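Local coordinates for Mlr3007 protein (Mesorhizobium loti, PDB 3QQM) that probably transfers the amino group of leucine, isoleucine or valine to 2-oxoglutarate, using pyridoxal 5'-phosphate as cofactor, at residues Tyr90-Leu101 against Leu212-Val221; Phe161-Leu171 against Leu184-Tyr195. All blocks are in the same frame, centred on the assembly; numbering follows the deposited sequence.

Contact 1. Residues Tyr90-Leu101 against Leu212-Val221; sequences YEPLAADKVWIL and LRGLIPAKLV. With EDO (1,2-ethanediol), chain U; EDO (1,2-ethanediol), chain B; EDO (1,2-ethanediol), chain V.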
loop_
_atom_site.group_PDB
_atom_site.type_symbol
_atom_site.label_atom_id
_atom_site.label_comp_id
_atom_site.label_asym_id
_atom_site.label_seq_id
_atom_site.Cartn_x
_atom_site.Cartn_y
_atom_site.Cartn_z
ATOM N N TYR A 90 -0.500 -13.187 -10.669
ATOM C CA TYR A 90 0.512 -12.311 -10.100
ATOM C C TYR A 90 1.755 -12.374 -10.980
ATOM O O TYR A 90 2.168 -13.450 -11.401
ATOM C CB TYR A 90 0.836 -12.728 -8.670
ATOM C CG TYR A 90 2.054 -12.049 -8.061
ATOM C CD1 TYR A 90 2.129 -10.661 -7.961
ATOM C CD2 TYR A 90 3.102 -12.799 -7.520
ATOM C CE1 TYR A 90 3.244 -10.033 -7.379
ATOM C CE2 TYR A 90 4.212 -12.173 -6.929
ATOM C CZ TYR A 90 4.271 -10.799 -6.866
ATOM O OH TYR A 90 5.349 -10.169 -6.289
ATOM N N GLU A 91 2.322 -11.214 -11.294
ATOM C CA GLU A 91 3.523 -11.160 -12.147
ATOM C C GLU A 91 4.662 -10.670 -11.297
ATOM O O GLU A 91 4.881 -9.490 -11.179
ATOM C CB GLU A 91 3.270 -10.238 -13.342
ATOM C CG GLU A 91 2.055 -10.676 -14.221
ATOM C CD GLU A 91 1.770 -9.690 -15.367
ATOM O OE1 GLU A 91 2.168 -8.492 -15.249
ATOM O OE2 GLU A 91 1.153 -10.109 -16.380
ATOM N N PRO A 92 5.405 -11.574 -10.695
ATOM C CA PRO A 92 6.439 -11.032 -9.822
ATOM C C PRO A 92 7.513 -10.241 -10.548
ATOM O O PRO A 92 7.689 -10.395 -11.762
ATOM C CB PRO A 92 7.051 -12.286 -9.197
ATOM C CG PRO A 92 6.843 -13.373 -10.235
ATOM C CD PRO A 92 5.648 -12.985 -11.059
ATOM N N LEU A 93 8.187 -9.357 -9.810
ATOM C CA LEU A 93 9.300 -8.601 -10.365
ATOM C C LEU A 93 10.514 -9.518 -10.367
ATOM O O LEU A 93 10.652 -10.372 -9.469
ATOM C CB LEU A 93 9.641 -7.375 -9.507
ATOM C CG LEU A 93 8.602 -6.258 -9.298
ATOM C CD1 LEU A 93 9.188 -5.206 -8.392
ATOM C CD2 LEU A 93 8.162 -5.635 -10.611
ATOM N N ALA A 94 11.384 -9.370 -11.367
ATOM C CA ALA A 94 12.657 -10.142 -11.406
ATOM C C ALA A 94 13.428 -9.772 -10.137
ATOM O O ALA A 94 13.301 -8.634 -9.646
ATOM C CB ALA A 94 13.464 -9.798 -12.624
ATOM N N ALA A 95 14.201 -10.724 -9.596
ATOM C CA ALA A 95 14.968 -10.502 -8.343
ATOM C C ALA A 95 15.973 -9.357 -8.430
ATOM O O ALA A 95 16.229 -8.678 -7.426
ATOM C CB ALA A 95 15.701 -11.799 -7.916
ATOM N N ASP A 96 16.526 -9.144 -9.628
ATOM C CA ASP A 96 17.528 -8.098 -9.831
ATOM C C ASP A 96 16.911 -6.736 -10.203
ATOM O O ASP A 96 17.628 -5.778 -10.452
ATOM C CB ASP A 96 18.551 -8.549 -10.896
ATOM C CG ASP A 96 19.381 -9.761 -10.444
ATOM O OD1 ASP A 96 19.308 -10.109 -9.242
ATOM O OD2 ASP A 96 20.124 -10.346 -11.280
ATOM N N LYS A 97 15.584 -6.652 -10.225
ATOM C CA LYS A 97 14.909 -5.409 -10.567
ATOM C C LYS A 97 15.030 -4.365 -9.463
ATOM O O LYS A 97 14.767 -4.658 -8.306
ATOM C CB LYS A 97 13.431 -5.682 -10.848
ATOM C CG LYS A 97 12.625 -4.486 -11.344
ATOM C CD LYS A 97 13.104 -3.964 -12.701
ATOM C CE LYS A 97 12.259 -2.787 -13.169
ATOM N NZ LYS A 97 12.750 -2.163 -14.425
ATOM N N VAL A 98 15.472 -3.157 -9.834
ATOM C CA VAL A 98 15.575 -2.041 -8.901
ATOM C C VAL A 98 14.671 -0.934 -9.414
ATOM O O VAL A 98 14.796 -0.510 -10.547
ATOM C CB VAL A 98 17.016 -1.503 -8.763
ATOM C CG1 VAL A 98 17.040 -0.246 -7.862
ATOM C CG2 VAL A 98 17.946 -2.582 -8.204
ATOM N N TRP A 99 13.726 -0.512 -8.585
ATOM C CA TRP A 99 12.789 0.569 -8.909
ATOM C C TRP A 99 13.389 1.956 -8.685
ATOM O O TRP A 99 14.020 2.208 -7.647
ATOM C CB TRP A 99 11.527 0.421 -8.049
ATOM C CG TRP A 99 10.463 -0.407 -8.658
ATOM C CD1 TRP A 99 10.610 -1.375 -9.615
ATOM C CD2 TRP A 99 9.114 -0.498 -8.215
ATOM N NE1 TRP A 99 9.409 -1.948 -9.897
ATOM C CE2 TRP A 99 8.473 -1.453 -9.032
ATOM C CE3 TRP A 99 8.370 0.176 -7.254
ATOM C CZ2 TRP A 99 7.135 -1.747 -8.913
ATOM C CZ3 TRP A 99 7.048 -0.110 -7.136
ATOM C CH2 TRP A 99 6.430 -1.067 -7.965
ATOM N N ILE A 100 13.189 2.834 -9.675
ATOM C CA ILE A 100 13.659 4.201 -9.625
ATOM C C ILE A 100 12.580 5.036 -8.967
ATOM O O ILE A 100 11.412 4.954 -9.358
ATOM C CB ILE A 100 13.900 4.781 -11.037
ATOM C CG1 ILE A 100 14.891 3.922 -11.838
ATOM C CG2 ILE A 100 14.405 6.229 -10.938
ATOM C CD1 ILE A 100 15.107 4.427 -13.256
ATOM N N LEU A 101 12.963 5.833 -7.971
ATOM C CA LEU A 101 12.011 6.692 -7.266
ATOM C C LEU A 101 12.273 8.136 -7.558
ATOM O O LEU A 101 13.421 8.524 -7.746
ATOM C CB LEU A 101 12.140 6.509 -5.747
ATOM C CG LEU A 101 12.053 5.090 -5.243
ATOM C CD1 LEU A 101 12.265 5.070 -3.751
ATOM C CD2 LEU A 101 10.717 4.484 -5.607
ATOM N N LEU A 212 1.387 -7.073 -1.546
ATOM C CA LEU A 212 1.366 -7.803 -2.778
ATOM C C LEU A 212 2.761 -8.217 -3.241
ATOM O O LEU A 212 2.977 -9.375 -3.564
ATOM C CB LEU A 212 0.700 -6.981 -3.879
ATOM C CG LEU A 212 0.720 -7.624 -5.261
ATOM C CD1 LEU A 212 0.015 -9.012 -5.231
ATOM C CD2 LEU A 212 0.129 -6.672 -6.356
ATOM N N ARG A 213 3.704 -7.284 -3.230
ATOM C CA ARG A 213 5.045 -7.569 -3.774
ATOM C C ARG A 213 6.173 -7.798 -2.810
ATOM O O ARG A 213 7.223 -8.234 -3.237
ATOM C CB ARG A 213 5.476 -6.431 -4.712
ATOM C CG ARG A 213 4.584 -6.274 -5.891
ATOM C CD ARG A 213 5.185 -5.413 -6.987
ATOM N NE ARG A 213 4.273 -5.325 -8.141
ATOM C CZ ARG A 213 4.225 -6.219 -9.120
ATOM N NH1 ARG A 213 5.029 -7.271 -9.123
ATOM N NH2 ARG A 213 3.348 -6.077 -10.092
ATOM N N GLY A 214 5.978 -7.538 -1.532
ATOM C CA GLY A 214 7.080 -7.656 -0.582
ATOM C C GLY A 214 7.995 -6.439 -0.780
ATOM O O GLY A 214 7.565 -5.438 -1.384
ATOM N N LEU A 215 9.233 -6.492 -0.251
ATOM C CA LEU A 215 10.187 -5.384 -0.427
ATOM C C LEU A 215 10.769 -5.353 -1.827
ATOM O O LEU A 215 11.106 -6.392 -2.423
ATOM C CB LEU A 215 11.331 -5.455 0.581
ATOM C CG LEU A 215 10.963 -5.134 2.022
ATOM C CD1 LEU A 215 12.099 -5.483 2.943
ATOM C CD2 LEU A 215 10.559 -3.645 2.155
ATOM N N ILE A 216 10.878 -4.142 -2.347
ATOM C CA ILE A 216 11.403 -3.898 -3.652
ATOM C C ILE A 216 12.614 -2.976 -3.513
ATOM O O ILE A 216 12.490 -1.851 -3.025
ATOM C CB ILE A 216 10.371 -3.221 -4.534
ATOM C CG1 ILE A 216 9.064 -4.038 -4.576
ATOM C CG2 ILE A 216 10.930 -3.018 -5.953
ATOM C CD1 ILE A 216 7.903 -3.279 -5.178
ATOM N N PRO A 217 13.800 -3.459 -3.910
ATOM C CA PRO A 217 14.977 -2.604 -3.850
ATOM C C PRO A 217 14.722 -1.365 -4.670
ATOM O O PRO A 217 14.153 -1.468 -5.737
ATOM C CB PRO A 217 16.078 -3.461 -4.505
ATOM C CG PRO A 217 15.606 -4.839 -4.379
ATOM C CD PRO A 217 14.110 -4.781 -4.458
ATOM N N ALA A 218 15.153 -0.207 -4.190
ATOM C CA ALA A 218 14.887 1.023 -4.918
ATOM C C ALA A 218 16.061 1.983 -4.896
ATOM O O ALA A 218 16.976 1.861 -4.065
ATOM C CB ALA A 218 13.651 1.685 -4.367
ATOM N N LYS A 219 16.037 2.937 -5.816
ATOM C CA LYS A 219 17.109 3.895 -5.910
ATOM C C LYS A 219 16.497 5.257 -6.106
ATOM O O LYS A 219 15.607 5.446 -6.923
ATOM C CB LYS A 219 18.036 3.539 -7.057
ATOM C CG LYS A 219 19.406 4.152 -6.947
ATOM C CD LYS A 219 20.334 3.682 -8.101
ATOM C CE LYS A 219 20.033 4.404 -9.425
ATOM N NZ LYS A 219 20.464 5.847 -9.387
ATOM N N LEU A 220 17.005 6.205 -5.355
ATOM C CA LEU A 220 16.491 7.559 -5.354
ATOM C C LEU A 220 17.126 8.384 -6.443
ATOM O O LEU A 220 18.296 8.214 -6.745
ATOM C CB LEU A 220 16.803 8.184 -4.008
ATOM C CG LEU A 220 15.864 9.267 -3.544
ATOM C CD1 LEU A 220 14.500 8.632 -3.308
ATOM C CD2 LEU A 220 16.394 9.915 -2.282
ATOM N N VAL A 221 16.326 9.229 -7.079
ATOM C CA VAL A 221 16.804 10.099 -8.136
ATOM C C VAL A 221 16.195 11.485 -8.026
ATOM O O VAL A 221 15.205 11.725 -7.292
ATOM C CB VAL A 221 16.457 9.563 -9.501
ATOM C CG1 VAL A 221 16.874 10.572 -10.571
ATOM C CG2 VAL A 221 17.132 8.222 -9.718
ATOM O OXT VAL A 221 16.694 12.392 -8.713
HETATM C C1 EDO U . 9.554 -5.998 -13.642
HETATM O O1 EDO U . 9.146 -4.981 -14.561
HETATM C C2 EDO U . 10.559 -6.915 -14.299
HETATM O O2 EDO U . 11.242 -7.672 -13.300
HETATM C C1 EDO B . 11.519 0.600 -16.500
HETATM O O1 EDO B . 11.311 0.199 -15.138
HETATM C C2 EDO B . 11.699 2.113 -16.593
HETATM O O2 EDO B . 12.593 2.608 -15.578
HETATM C C1 EDO V . 19.004 -0.401 -3.388
HETATM O O1 EDO V . 19.351 0.716 -2.559
HETATM C C2 EDO V . 19.302 -1.717 -2.667
HETATM O O2 EDO V . 18.397 -1.934 -1.567
HETATM O O HOH W 1 6.932 -8.623 -7.411
#

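Contact 2. Residues Phe161-Leu171 against Leu184-Tyr195; sequences FGDGVLATPRL and LLDEGRAEEAIY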
loop_
_atom_site.group_PDB
_atom_site.type_symbol
_atom_site.label_atom_id
_atom_site.label_comp_id
_atom_site.label_asym_id
_atom_site.label_seq_id
_atom_site.Cartn_x
_atom_site.Cartn_y
_atom_site.Cartn_z
ATOM N N PHE A 161 19.768 3.146 7.046
ATOM C CA PHE A 161 20.839 4.162 7.134
ATOM C C PHE A 161 22.183 3.587 7.531
ATOM O O PHE A 161 23.104 4.340 7.856
ATOM C CB PHE A 161 20.436 5.321 8.043
ATOM C CG PHE A 161 19.267 6.107 7.508
ATOM C CD1 PHE A 161 19.459 7.066 6.505
ATOM C CD2 PHE A 161 17.979 5.882 7.978
ATOM C CE1 PHE A 161 18.395 7.777 5.993
ATOM C CE2 PHE A 161 16.899 6.611 7.465
ATOM C CZ PHE A 161 17.104 7.551 6.474
ATOM N N GLY A 162 22.286 2.257 7.515
ATOM C CA GLY A 162 23.540 1.574 7.815
ATOM C C GLY A 162 23.493 0.473 8.856
ATOM O O GLY A 162 24.244 -0.487 8.768
ATOM N N ASP A 163 22.615 0.597 9.835
ATOM C CA ASP A 163 22.566 -0.362 10.932
ATOM C C ASP A 163 21.714 -1.612 10.680
ATOM O O ASP A 163 21.586 -2.442 11.560
ATOM C CB ASP A 163 22.069 0.352 12.192
ATOM C CG ASP A 163 20.676 0.915 12.029
ATOM O OD1 ASP A 163 20.057 0.680 10.978
ATOM O OD2 ASP A 163 20.189 1.593 12.955
ATOM N N GLY A 164 21.119 -1.738 9.499
ATOM C CA GLY A 164 20.305 -2.900 9.197
ATOM C C GLY A 164 18.819 -2.768 9.530
ATOM O O GLY A 164 18.032 -3.631 9.175
ATOM N N VAL A 165 18.442 -1.698 10.225
ATOM C CA VAL A 165 17.054 -1.484 10.571
ATOM C C VAL A 165 16.368 -0.740 9.424
ATOM O O VAL A 165 16.954 0.159 8.844
ATOM C CB VAL A 165 16.919 -0.699 11.886
ATOM C CG1 VAL A 165 15.468 -0.298 12.122
ATOM C CG2 VAL A 165 17.450 -1.528 13.047
ATOM N N LEU A 166 15.162 -1.174 9.063
ATOM C CA LEU A 166 14.390 -0.542 8.003
ATOM C C LEU A 166 13.555 0.618 8.600
ATOM O O LEU A 166 12.500 0.409 9.188
ATOM C CB LEU A 166 13.514 -1.584 7.298
ATOM C CG LEU A 166 14.328 -2.699 6.555
ATOM C CD1 LEU A 166 13.431 -3.892 6.180
ATOM C CD2 LEU A 166 15.082 -2.190 5.325
ATOM N N ALA A 167 14.080 1.831 8.486
ATOM C CA ALA A 167 13.426 3.030 9.011
ATOM C C ALA A 167 12.308 3.372 8.063
ATOM O O ALA A 167 12.546 3.528 6.881
ATOM C CB ALA A 167 14.437 4.198 9.136
ATOM N N THR A 168 11.089 3.428 8.580
ATOM C CA THR A 168 9.901 3.709 7.786
ATOM C C THR A 168 9.161 4.888 8.424
ATOM O O THR A 168 9.117 4.985 9.659
ATOM C CB THR A 168 8.992 2.458 7.729
ATOM O OG1 THR A 168 8.026 2.611 6.694
ATOM C CG2 THR A 168 8.285 2.194 9.082
ATOM N N PRO A 169 8.592 5.795 7.600
ATOM C CA PRO A 169 7.931 6.954 8.159
ATOM C C PRO A 169 6.872 6.644 9.241
ATOM O O PRO A 169 6.040 5.744 9.082
ATOM C CB PRO A 169 7.305 7.602 6.935
ATOM C CG PRO A 169 8.216 7.286 5.860
ATOM C CD PRO A 169 8.628 5.883 6.129
ATOM N N ARG A 170 6.930 7.423 10.317
ATOM C CA ARG A 170 6.012 7.305 11.444
ATOM C C ARG A 170 4.634 7.647 10.949
ATOM O O ARG A 170 4.463 8.565 10.170
ATOM C CB ARG A 170 6.451 8.235 12.580
ATOM C CG ARG A 170 5.929 7.849 13.919
ATOM C CD ARG A 170 6.622 8.609 15.050
ATOM N NE ARG A 170 6.152 9.981 15.164
ATOM C CZ ARG A 170 6.654 10.879 16.009
ATOM N NH1 ARG A 170 7.707 10.591 16.764
ATOM N NH2 ARG A 170 6.125 12.090 16.061
ATOM N N LEU A 171 3.647 6.916 11.440
ATOM C CA LEU A 171 2.275 7.047 10.997
ATOM C C LEU A 171 1.691 8.483 11.072
ATOM O O LEU A 171 0.969 8.903 10.144
ATOM C CB LEU A 171 1.395 6.082 11.779
ATOM C CG LEU A 171 0.041 5.813 11.137
ATOM C CD1 LEU A 171 0.245 5.199 9.726
ATOM C CD2 LEU A 171 -0.795 4.893 12.056
ATOM N N LEU A 184 6.513 -5.944 9.164
ATOM C CA LEU A 184 7.911 -5.649 9.385
ATOM C C LEU A 184 8.114 -4.939 10.721
ATOM O O LEU A 184 9.140 -5.131 11.373
ATOM C CB LEU A 184 8.483 -4.806 8.243
ATOM C CG LEU A 184 8.523 -5.405 6.838
ATOM C CD1 LEU A 184 8.975 -4.328 5.867
ATOM C CD2 LEU A 184 9.431 -6.640 6.749
ATOM N N LEU A 185 7.140 -4.126 11.132
ATOM C CA LEU A 185 7.240 -3.418 12.399
ATOM C C LEU A 185 7.102 -4.395 13.536
ATOM O O LEU A 185 7.874 -4.340 14.498
ATOM C CB LEU A 185 6.184 -2.301 12.514
ATOM C CG LEU A 185 6.480 -1.005 11.739
ATOM C CD1 LEU A 185 5.258 -0.108 11.630
ATOM C CD2 LEU A 185 7.655 -0.262 12.405
ATOM N N ASP A 186 6.117 -5.289 13.434
ATOM C CA ASP A 186 5.894 -6.291 14.489
ATOM C C ASP A 186 7.052 -7.313 14.601
ATOM O O ASP A 186 7.271 -7.879 15.658
ATOM C CB ASP A 186 4.552 -7.025 14.282
ATOM C CG ASP A 186 3.333 -6.121 14.515
ATOM O OD1 ASP A 186 3.483 -5.023 15.115
ATOM O OD2 ASP A 186 2.216 -6.531 14.115
ATOM N N GLU A 187 7.773 -7.551 13.510
ATOM C CA GLU A 187 8.905 -8.501 13.545
ATOM C C GLU A 187 10.184 -7.850 14.082
ATOM O O GLU A 187 11.168 -8.536 14.305
ATOM C CB GLU A 187 9.177 -9.087 12.156
ATOM C CG GLU A 187 8.126 -10.053 11.656
ATOM C CD GLU A 187 8.309 -10.408 10.174
ATOM O OE1 GLU A 187 9.110 -9.731 9.505
ATOM O OE2 GLU A 187 7.634 -11.342 9.674
ATOM N N GLY A 188 10.159 -6.524 14.286
ATOM C CA GLY A 188 11.342 -5.800 14.766
ATOM C C GLY A 188 12.319 -5.501 13.620
ATOM O O GLY A 188 13.432 -5.051 13.849
ATOM N N ARG A 189 11.894 -5.726 12.382
ATOM C CA ARG A 189 12.746 -5.460 11.219
ATOM C C ARG A 189 12.667 -4.007 10.771
ATOM O O ARG A 189 13.636 -3.462 10.256
ATOM C CB ARG A 189 12.364 -6.354 10.061
ATOM C CG ARG A 189 12.515 -7.800 10.372
ATOM C CD ARG A 189 12.217 -8.640 9.170
ATOM N NE ARG A 189 12.361 -10.025 9.523
ATOM C CZ ARG A 189 13.534 -10.650 9.635
ATOM N NH1 ARG A 189 14.690 -10.010 9.428
ATOM N NH2 ARG A 189 13.550 -11.924 9.968
ATOM N N ALA A 190 11.501 -3.395 10.928
ATOM C CA ALA A 190 11.332 -2.005 10.596
ATOM C C ALA A 190 11.080 -1.215 11.889
ATOM O O ALA A 190 10.642 -1.784 12.897
ATOM C CB ALA A 190 10.175 -1.841 9.634
ATOM N N GLU A 191 11.392 0.076 11.861
ATOM C CA GLU A 191 11.165 0.970 12.991
ATOM C C GLU A 191 10.645 2.287 12.469
ATOM O O GLU A 191 10.986 2.702 11.372
ATOM C CB GLU A 191 12.428 1.224 13.793
ATOM C CG GLU A 191 12.863 0.054 14.651
ATOM C CD GLU A 191 14.199 0.285 15.337
ATOM O OE1 GLU A 191 14.732 1.431 15.260
ATOM O OE2 GLU A 191 14.720 -0.696 15.958
ATOM N N GLU A 192 9.797 2.926 13.258
ATOM C CA GLU A 192 9.252 4.194 12.865
ATOM C C GLU A 192 10.316 5.286 12.928
ATOM O O GLU A 192 11.236 5.251 13.759
ATOM C CB GLU A 192 7.997 4.553 13.672
ATOM C CG GLU A 192 6.755 3.746 13.209
ATOM C CD GLU A 192 5.468 4.255 13.822
ATOM O OE1 GLU A 192 5.477 4.473 15.037
ATOM O OE2 GLU A 192 4.455 4.430 13.082
ATOM N N ALA A 193 10.220 6.217 12.000
ATOM C CA ALA A 193 11.184 7.306 11.932
ATOM C C ALA A 193 10.643 8.439 11.072
ATOM O O ALA A 193 9.605 8.319 10.487
ATOM C CB ALA A 193 12.545 6.791 11.389
ATOM N N ILE A 194 11.369 9.544 11.047
ATOM C CA ILE A 194 10.996 10.725 10.290
ATOM C C ILE A 194 12.196 11.151 9.453
ATOM O O ILE A 194 13.319 11.231 9.946
ATOM C CB ILE A 194 10.621 11.868 11.220
ATOM C CG1 ILE A 194 9.527 11.428 12.192
ATOM C CG2 ILE A 194 10.156 13.071 10.427
ATOM C CD1 ILE A 194 9.230 12.484 13.298
ATOM N N TYR A 195 11.962 11.399 8.180
ATOM C CA TYR A 195 13.033 11.829 7.297
ATOM C C TYR A 195 12.497 12.477 6.017
ATOM O O TYR A 195 11.363 12.250 5.619
ATOM C CB TYR A 195 14.001 10.665 6.989
ATOM C CG TYR A 195 13.362 9.360 6.529
ATOM C CD1 TYR A 195 12.847 9.214 5.251
ATOM C CD2 TYR A 195 13.370 8.252 7.339
ATOM C CE1 TYR A 195 12.297 7.995 4.833
ATOM C CE2 TYR A 195 12.858 7.023 6.909
ATOM C CZ TYR A 195 12.312 6.910 5.677
ATOM O OH TYR A 195 11.782 5.692 5.299
HETATM O O HOH W 2 15.922 -5.123 9.737
#

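Contact 1. Residues Tyr90-Leu101 against Leu212-Val221
Ile216 packs on one face of the Trp99 indole where strand 99-103 lies parallel to strand 214-220, two neighbours within the mixed six-stranded sheet of this class-IV aminotransferase fold. Both branches of Ile216 lie over that face: CG2 sits 3.8 Å from Trp99 CG, while CD1 hangs above the six-membered ring, 3.8 Å from its centroid and 12° off the normal, a CH-pi contact. Leu93 CD1, from the loop before the strand, also packs on Ile216 CG2, roughly at a right angle to the direction of Trp99 CG. Farther along, Leu101 CD1 closes on Ala218 CB at 3.7 Å, and Leu101 is backed by Leu206 and Val208 of strand 205-210. Parallel ladder bonds tie these strands, Trp99 N to Pro217 O, Lys219 N to Trp99 O and Leu101 N to Lys219 O; the last rung, Val221 N to Leu101 O, is weak. The other face of the sheet is looser: Val98 and Ile100 meet Lys219 and the C-terminal Val221 near solvent, and the amine end of Lys219 leads away. At the opposite end from Val221 the loop is held by polar bonds. Extended from CG to NE, Arg213 brings its guanidinium edge-on to the Glu91 carbonyl, with NH1 3.0 Å from Glu91 O in the guanidinium plane and the N-H...O angle nearly straight at 172°, while Leu93 CD2 lies over one guanidinium face. A single water finishes the link, bound 2.5 Å from Tyr90 OH and accepting from both Leu93 N and Arg213 NH1.

Contact 2. Residues Phe161-Leu171 against Leu184-Tyr195
Strands 166-169 and 190-193 run parallel, their short axes 4.4 Å apart at closest and 43° from one another, laced by alternating bonds from Leu166 N to Arg189 O, Glu191 N to Leu166 O, Thr168 N to Glu191 O, Ala193 N to Thr168 O and Arg170 N to Ala193 O. Tyr195 reaches back across this pair. With chi1 at 50°, its ring stems from between the backbone N and carbonyl carbon, and OH donates to Ala167 O at 2.8 Å from above the carbonyl plane. The edge of Phe161 meets the Tyr195 face in an offset edge-to-face pair, centroids 5.6 Å apart and planes at 72°, while Ala167 CB touches Tyr195 CE2 at 3.9 Å. A phenylalanine in place of Tyr195 would probably leave Ala167 O without its hydroxyl donor. The two strands and helix 179-186 form a beta-alpha-beta unit, whose helix ends in a Schellman motif at Gly188, phi positive, before the chain enters the second strand. Behind the strands, on the helix side, Thr168 CG2 approaches Leu185 CD2 at 4.2 Å; Thr168 OG1 is bound to Val157 O. Near the edge, Val165 CG1 presses on the extended Glu191 side chain, 3.5 Å from CD. Glu192 lies across the aliphatic part of Arg170, and its OE2 accepts from Leu171 N at 3.1 Å besides pairing with Arg181, whereas the Arg170 guanidinium pairs with Asp172 and carries Ile194 CD1 over one face.

Contact 2 falls within the chain excursion that leaves contact 1 after Leu101 and returns at Leu212, and the centres of the two lie about 18 Å apart. They meet through Leu215, a residue of strand 214-220 that does not touch 90-101: its CD1 packs 3.8 Å from Leu166 CD1, and its CD2 lies 4.1 Å from Leu184 CD1. Strand 214-220 thus serves contact 1 as a sheet partner and contact 2 as an apolar neighbour of the beta-alpha-beta unit. The same excursion also includes Lys118, which carries pyridoxal phosphate as a Schiff base; the ethanediol molecules at contact 1 probably come from the crystallisation liquor.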